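Long-range contacts in LP15968p (Drosophila melanogaster, PDB 3MN8), which removes C-terminal arginine or lysine residues from peptides and proteins as a zinc-dependent metallocarboxypeptidase that processes growth factors, peptide hormones and neuropeptides: residues Y225-S230 against L241-R246; N298-T303 against K364-S369. One frame throughout, in Å; residues are numbered along the deposited sequence.

Contact 1. Residues Y225-S230 against L241-R246; sequences YPYDNS and LTPDDR. With GEM ((2-guanidinoethylmercapto)succinic acid), chain G.
Tyr227 and Thr242 show how a loop can be seated on the approach to a helix without a single hydrogen bond between the two chain segments. The polar-to-ring contacts come first. The Thr242 hydroxyl sits over one face of the Tyr227 ring, its OG1 atom 3.4 Å above the plane and over the centre, and the two side chains cross at about a right angle. The same oxygen has Pro226 CB beside it, 3.6 Å from Thr242 OG1. The Tyr227 ring also receives Leu241 O obliquely, 3.2 Å from Tyr227 CD2, and makes a cation-pi contact with Arg180. Farther back, the Asp245 carboxylate extends to Tyr225, with OD1 3.3 Å from Tyr225 CE2 and the two planes 48° apart; its other oxygen, OD2, is salt-bridged to Lys249 one turn along helix 245-257.

Apolar packing fills in around these. Leu241 CD2 meets the edge of the Tyr225 ring, 4.2 Å from CE2. Tyr225 CG lies between its backbone N and carbonyl carbon (chi1 51°), which turns the ring toward the start of the helix. Pro243 CD lies 4.3 Å from Tyr227 CE2.

Beyond the cis peptide bond between Pro226 and Tyr227 the chain reaches the inhibitor pocket, where Asp228 OD1 is 2.9 Å from GEM N4. Tyr283 O and Gly279 O are hydrogen-bonded to the inhibitor. An acidic side chain at its guanidino end is consistent with the preference of this M14 carboxypeptidase for C-terminal arginine or lysine.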
loop_
_atom_site.group_PDB
_atom_site.type_symbol
_atom_site.label_atom_id
_atom_site.label_comp_id
_atom_site.label_asym_id
_atom_site.label_seq_id
_atom_site.Cartn_x
_atom_site.Cartn_y
_atom_site.Cartn_z
ATOM N N TYR A 225 -3.826 -11.051 -0.871
ATOM C CA TYR A 225 -4.639 -10.134 -0.076
ATOM C C TYR A 225 -5.054 -10.819 1.206
ATOM O O TYR A 225 -4.964 -12.046 1.305
ATOM C CB TYR A 225 -5.890 -9.731 -0.866
ATOM C CG TYR A 225 -6.660 -10.906 -1.435
ATOM C CD1 TYR A 225 -6.285 -11.497 -2.636
ATOM C CD2 TYR A 225 -7.758 -11.418 -0.777
ATOM C CE1 TYR A 225 -6.988 -12.567 -3.164
ATOM C CE2 TYR A 225 -8.469 -12.489 -1.295
ATOM C CZ TYR A 225 -8.080 -13.059 -2.490
ATOM O OH TYR A 225 -8.784 -14.126 -3.011
ATOM N N PRO A 226 -5.519 -10.035 2.189
ATOM C CA PRO A 226 -5.983 -10.505 3.506
ATOM C C PRO A 226 -7.127 -11.542 3.453
ATOM O O PRO A 226 -7.872 -11.624 2.462
ATOM C CB PRO A 226 -6.476 -9.215 4.184
ATOM C CG PRO A 226 -5.730 -8.114 3.501
ATOM C CD PRO A 226 -5.538 -8.567 2.077
ATOM N N TYR A 227 -7.260 -12.344 4.506
ATOM C CA TYR A 227 -6.329 -12.363 5.618
ATOM C C TYR A 227 -5.221 -13.377 5.339
ATOM O O TYR A 227 -5.374 -14.266 4.485
ATOM C CB TYR A 227 -7.050 -12.777 6.903
ATOM C CG TYR A 227 -8.033 -11.781 7.465
ATOM C CD1 TYR A 227 -7.604 -10.553 7.967
ATOM C CD2 TYR A 227 -9.386 -12.092 7.543
ATOM C CE1 TYR A 227 -8.497 -9.656 8.509
ATOM C CE2 TYR A 227 -10.286 -11.199 8.076
ATOM C CZ TYR A 227 -9.834 -9.981 8.555
ATOM O OH TYR A 227 -10.725 -9.085 9.085
ATOM N N ASP A 228 -4.121 -13.248 6.083
ATOM C CA ASP A 228 -2.958 -14.130 5.958
ATOM C C ASP A 228 -3.040 -15.265 6.972
ATOM O O ASP A 228 -2.264 -16.219 6.919
ATOM C CB ASP A 228 -1.656 -13.344 6.174
ATOM C CG ASP A 228 -1.198 -12.586 4.918
ATOM O OD1 ASP A 228 -1.725 -12.872 3.820
ATOM O OD2 ASP A 228 -0.298 -11.713 5.025
ATOM N N ASN A 229 -3.977 -15.153 7.907
ATOM C CA ASN A 229 -4.138 -16.179 8.936
ATOM C C ASN A 229 -5.582 -16.306 9.439
ATOM O O ASN A 229 -6.463 -15.545 9.020
ATOM C CB ASN A 229 -3.164 -15.944 10.102
ATOM C CG ASN A 229 -3.577 -14.784 10.996
ATOM O OD1 ASN A 229 -4.566 -14.078 10.738
ATOM N ND2 ASN A 229 -2.811 -14.580 12.064
ATOM N N SER A 230 -5.818 -17.267 10.331
ATOM C CA SER A 230 -7.156 -17.471 10.879
ATOM C C SER A 230 -7.106 -18.030 12.290
ATOM O O SER A 230 -6.045 -18.433 12.762
ATOM C CB SER A 230 -7.958 -18.405 9.973
ATOM O OG SER A 230 -7.401 -19.700 9.965
ATOM N N LEU A 241 -11.095 -15.298 4.442
ATOM C CA LEU A 241 -11.485 -14.073 3.755
ATOM C C LEU A 241 -11.821 -12.890 4.656
ATOM O O LEU A 241 -12.008 -13.019 5.863
ATOM C CB LEU A 241 -12.627 -14.344 2.775
ATOM C CG LEU A 241 -12.266 -15.420 1.751
ATOM C CD1 LEU A 241 -13.446 -15.784 0.863
ATOM C CD2 LEU A 241 -11.076 -14.961 0.919
ATOM N N THR A 242 -11.892 -11.727 4.024
ATOM C CA THR A 242 -12.075 -10.464 4.703
ATOM C C THR A 242 -13.485 -9.963 4.423
ATOM O O THR A 242 -14.079 -10.301 3.389
ATOM C CB THR A 242 -11.021 -9.468 4.182
ATOM O OG1 THR A 242 -9.958 -9.352 5.140
ATOM C CG2 THR A 242 -11.609 -8.107 3.913
ATOM N N PRO A 243 -14.047 -9.172 5.347
ATOM C CA PRO A 243 -15.369 -8.612 5.057
ATOM C C PRO A 243 -15.345 -7.888 3.713
ATOM O O PRO A 243 -16.335 -7.863 3.000
ATOM C CB PRO A 243 -15.587 -7.603 6.196
ATOM C CG PRO A 243 -14.698 -8.061 7.292
ATOM C CD PRO A 243 -13.513 -8.725 6.643
ATOM N N ASP A 244 -14.204 -7.301 3.378
ATOM C CA ASP A 244 -14.068 -6.543 2.149
ATOM C C ASP A 244 -13.461 -7.369 1.028
ATOM O O ASP A 244 -12.706 -6.856 0.205
ATOM C CB ASP A 244 -13.242 -5.279 2.402
ATOM C CG ASP A 244 -14.101 -4.107 2.875
ATOM O OD1 ASP A 244 -14.831 -3.542 2.029
ATOM O OD2 ASP A 244 -14.063 -3.758 4.080
ATOM N N ASP A 245 -13.819 -8.644 0.976
ATOM C CA ASP A 245 -13.205 -9.538 0.007
ATOM C C ASP A 245 -13.398 -9.126 -1.447
ATOM O O ASP A 245 -12.463 -9.200 -2.241
ATOM C CB ASP A 245 -13.686 -10.973 0.180
ATOM C CG ASP A 245 -12.767 -11.948 -0.493
ATOM O OD1 ASP A 245 -11.561 -11.934 -0.160
ATOM O OD2 ASP A 245 -13.236 -12.701 -1.363
ATOM N N ARG A 246 -14.616 -8.731 -1.802
ATOM C CA ARG A 246 -14.877 -8.285 -3.161
ATOM C C ARG A 246 -13.858 -7.217 -3.566
ATOM O O ARG A 246 -13.150 -7.363 -4.559
ATOM C CB ARG A 246 -16.292 -7.730 -3.287
ATOM C CG ARG A 246 -17.369 -8.673 -2.834
ATOM C CD ARG A 246 -18.698 -7.944 -2.696
ATOM N NE ARG A 246 -19.556 -8.105 -3.869
ATOM C CZ ARG A 246 -20.682 -7.427 -4.066
ATOM N NH1 ARG A 246 -21.089 -6.530 -3.174
ATOM N NH2 ARG A 246 -21.401 -7.636 -5.159
HETATM C C8 GEM G . 5.212 -14.284 2.524
HETATM S S7 GEM G . 4.173 -12.849 2.507
HETATM C C6 GEM G . 3.084 -13.254 1.171
HETATM C C5 GEM G . 2.399 -14.610 1.325
HETATM N N3 GEM G . 1.450 -14.499 2.422
HETATM C C1 GEM G . 0.773 -15.488 2.996
HETATM N N4 GEM G . -0.065 -15.236 3.994
HETATM N N2 GEM G . 0.935 -16.738 2.576
HETATM C C9 GEM G . 6.047 -14.214 3.775
HETATM O O14 GEM G . 5.962 -13.187 4.484
HETATM O O15 GEM G . 6.785 -15.179 4.067
HETATM C C10 GEM G . 6.076 -14.423 1.261
HETATM C C11 GEM G . 7.177 -13.389 1.061
HETATM O O12 GEM G . 7.250 -12.833 -0.063
HETATM O O13 GEM G . 7.991 -13.151 1.989
#

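Contact 2. Residues N298-T303 against K364-S369; sequences NCFELT and KPMRTS
Asn298 grips the backbone of Arg367 with both ends of its side-chain amide, a compact example of a side chain standing in for the peptide group of a neighbouring strand. Arg367 N donates to Asn298 OD1 at 3.0 Å in a nearly straight bond (169°). In return, Asn298 ND2 donates to Arg367 O, also at 3.0 Å and at 163°, and that oxygen lies close to the amide plane of the asparagine. The paired bonds hold the amide against rotation and settle which end is oxygen and which is nitrogen. With CG placed beside its backbone N, anti to the carbonyl carbon (chi1 -71°), the amide runs out from the main chain to the strand. Met366 crosses it obliquely, with SD 3.7 Å from Asn298 CG. Replaced by an alanine, this residue would lose the amide, which is likely to leave the N-H and carbonyl of Arg367 without these mates and open a gap beside the Met366 sulfur.

The backbone of Asn298 also borders Lys364, whose NZ is 4.2 Å from Asn298 CA. That ammonium group is held chiefly by Tyr294, through its carbonyl and its ring, and by the carbonyl of Ser297.

Two residues on, Phe300 begins the apolar part of the contact. Met366 bends at its last two torsions and brings its CE methyl to the ring edge, 3.9 Å from Phe300 CE2, while Lys364 CE approaches the ring obliquely at 4.3 Å from the same carbon. Arg376 of strand 373-376 packs on Phe300, Lys364 and Met366 alike.

Strand 366-367 borders its antiparallel sheet and bonds there to Val356; on Arg367 the Asn298 amide adds a strand-like pair of bonds. The contact thus joins the M14 catalytic domain to the transthyretin-like domain that follows it.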
loop_
_atom_site.group_PDB
_atom_site.type_symbol
_atom_site.label_atom_id
_atom_site.label_comp_id
_atom_site.label_asym_id
_atom_site.label_seq_id
_atom_site.Cartn_x
_atom_site.Cartn_y
_atom_site.Cartn_z
ATOM N N ASN A 298 -7.838 2.031 8.555
ATOM C CA ASN A 298 -8.751 2.006 7.435
ATOM C C ASN A 298 -8.077 1.347 6.237
ATOM O O ASN A 298 -8.743 0.921 5.299
ATOM C CB ASN A 298 -9.122 3.434 7.046
ATOM C CG ASN A 298 -10.013 4.115 8.059
ATOM O OD1 ASN A 298 -10.810 3.480 8.739
ATOM N ND2 ASN A 298 -9.896 5.429 8.146
ATOM N N CYS A 299 -6.750 1.285 6.263
ATOM C CA CYS A 299 -5.994 0.995 5.052
ATOM C C CYS A 299 -6.210 -0.418 4.516
ATOM O O CYS A 299 -6.294 -1.376 5.286
ATOM C CB CYS A 299 -4.498 1.255 5.254
ATOM S SG CYS A 299 -3.544 1.394 3.707
ATOM N N PHE A 300 -6.292 -0.524 3.187
ATOM C CA PHE A 300 -6.420 -1.793 2.483
ATOM C C PHE A 300 -5.100 -2.142 1.781
ATOM O O PHE A 300 -4.862 -1.704 0.661
ATOM C CB PHE A 300 -7.528 -1.705 1.427
ATOM C CG PHE A 300 -8.928 -1.610 1.987
ATOM C CD1 PHE A 300 -10.008 -2.070 1.242
ATOM C CD2 PHE A 300 -9.170 -1.069 3.246
ATOM C CE1 PHE A 300 -11.307 -1.988 1.740
ATOM C CE2 PHE A 300 -10.469 -0.974 3.750
ATOM C CZ PHE A 300 -11.537 -1.429 2.997
ATOM N N GLU A 301 -4.245 -2.926 2.435
ATOM C CA GLU A 301 -2.951 -3.290 1.859
ATOM C C GLU A 301 -2.973 -4.642 1.151
ATOM O O GLU A 301 -3.476 -5.635 1.684
ATOM C CB GLU A 301 -1.869 -3.273 2.942
ATOM C CG GLU A 301 -0.490 -3.710 2.475
ATOM C CD GLU A 301 0.610 -3.325 3.460
ATOM O OE1 GLU A 301 0.846 -2.107 3.654
ATOM O OE2 GLU A 301 1.245 -4.235 4.044
ATOM N N LEU A 302 -2.417 -4.678 -0.054
ATOM C CA LEU A 302 -2.140 -5.941 -0.737
ATOM C C LEU A 302 -0.701 -6.344 -0.513
ATOM O O LEU A 302 0.159 -5.497 -0.278
ATOM C CB LEU A 302 -2.349 -5.812 -2.248
ATOM C CG LEU A 302 -3.765 -5.592 -2.764
ATOM C CD1 LEU A 302 -3.752 -5.676 -4.282
ATOM C CD2 LEU A 302 -4.715 -6.617 -2.166
ATOM N N THR A 303 -0.440 -7.645 -0.606
ATOM C CA THR A 303 0.923 -8.162 -0.654
ATOM C C THR A 303 1.205 -8.554 -2.100
ATOM O O THR A 303 0.482 -9.362 -2.680
ATOM C CB THR A 303 1.114 -9.416 0.245
ATOM O OG1 THR A 303 0.566 -9.183 1.548
ATOM C CG2 THR A 303 2.592 -9.774 0.381
ATOM N N LYS A 364 -16.418 -3.716 8.937
ATOM C CA LYS A 364 -15.302 -2.835 8.625
ATOM C C LYS A 364 -15.761 -1.403 8.388
ATOM O O LYS A 364 -15.860 -0.964 7.249
ATOM C CB LYS A 364 -14.537 -3.336 7.405
ATOM C CG LYS A 364 -13.306 -2.508 7.062
ATOM C CD LYS A 364 -12.422 -2.356 8.278
ATOM C CE LYS A 364 -11.025 -1.848 7.939
ATOM N NZ LYS A 364 -10.351 -1.419 9.198
ATOM N N PRO A 365 -16.044 -0.671 9.474
ATOM C CA PRO A 365 -16.365 0.755 9.399
ATOM C C PRO A 365 -15.128 1.570 9.053
ATOM O O PRO A 365 -14.002 1.134 9.312
ATOM C CB PRO A 365 -16.802 1.099 10.827
ATOM C CG PRO A 365 -16.761 -0.171 11.604
ATOM C CD PRO A 365 -15.913 -1.134 10.860
ATOM N N MET A 366 -15.337 2.744 8.470
ATOM C CA MET A 366 -14.243 3.677 8.248
ATOM C C MET A 366 -14.285 4.670 9.371
ATOM O O MET A 366 -15.358 5.100 9.763
ATOM C CB MET A 366 -14.411 4.422 6.931
ATOM C CG MET A 366 -14.184 3.574 5.690
ATOM S SD MET A 366 -12.529 2.873 5.624
ATOM C CE MET A 366 -12.880 1.157 6.033
ATOM N N ARG A 367 -13.117 5.031 9.885
ATOM C CA ARG A 367 -13.021 6.023 10.947
ATOM C C ARG A 367 -12.606 7.360 10.338
ATOM O O ARG A 367 -11.570 7.448 9.681
ATOM C CB ARG A 367 -12.011 5.537 11.994
ATOM C CG ARG A 367 -11.763 6.476 13.132
ATOM C CD ARG A 367 -10.454 7.197 12.905
ATOM N NE ARG A 367 -9.694 7.262 14.138
ATOM C CZ ARG A 367 -8.533 6.664 14.390
ATOM N NH1 ARG A 367 -7.899 5.932 13.480
ATOM N NH2 ARG A 367 -7.993 6.830 15.589
ATOM N N THR A 368 -13.419 8.398 10.511
ATOM C CA THR A 368 -13.094 9.674 9.873
ATOM C C THR A 368 -11.809 10.285 10.411
ATOM O O THR A 368 -11.413 10.047 11.564
ATOM C CB THR A 368 -14.209 10.724 9.995
ATOM O OG1 THR A 368 -14.363 11.105 11.366
ATOM C CG2 THR A 368 -15.529 10.185 9.439
ATOM N N SER A 369 -11.168 11.079 9.557
ATOM C CA SER A 369 -9.951 11.796 9.898
ATOM C C SER A 369 -10.265 12.983 10.817
ATOM O O SER A 369 -11.427 13.259 11.130
ATOM C CB SER A 369 -9.286 12.302 8.620
ATOM O OG SER A 369 -9.975 13.441 8.123
#

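In the fold
The centres of contacts 1 and 2 lie about 13 Å apart, and contact 1 closes along the chain before contact 2 opens. The chain is the first of three carboxypeptidase-like domains, in its active 1B form, and comprises a catalytic and a transthyretin-like domain. In the catalytic sheet, strands 222-225 and 300-305 are antiparallel neighbours; Tyr225 CB packs 3.6 Å from Leu302 CD2. Asp244 packs on Phe300 and Lys364 and is salt-bridged to Arg376 of the transthyretin-like domain. Both contacts reach the inhibitor pocket, through Asp228 and Thr303, and contact 2 also meets the second domain, so pocket and domain interface are built on the same sheet and the loop before helix 245-257.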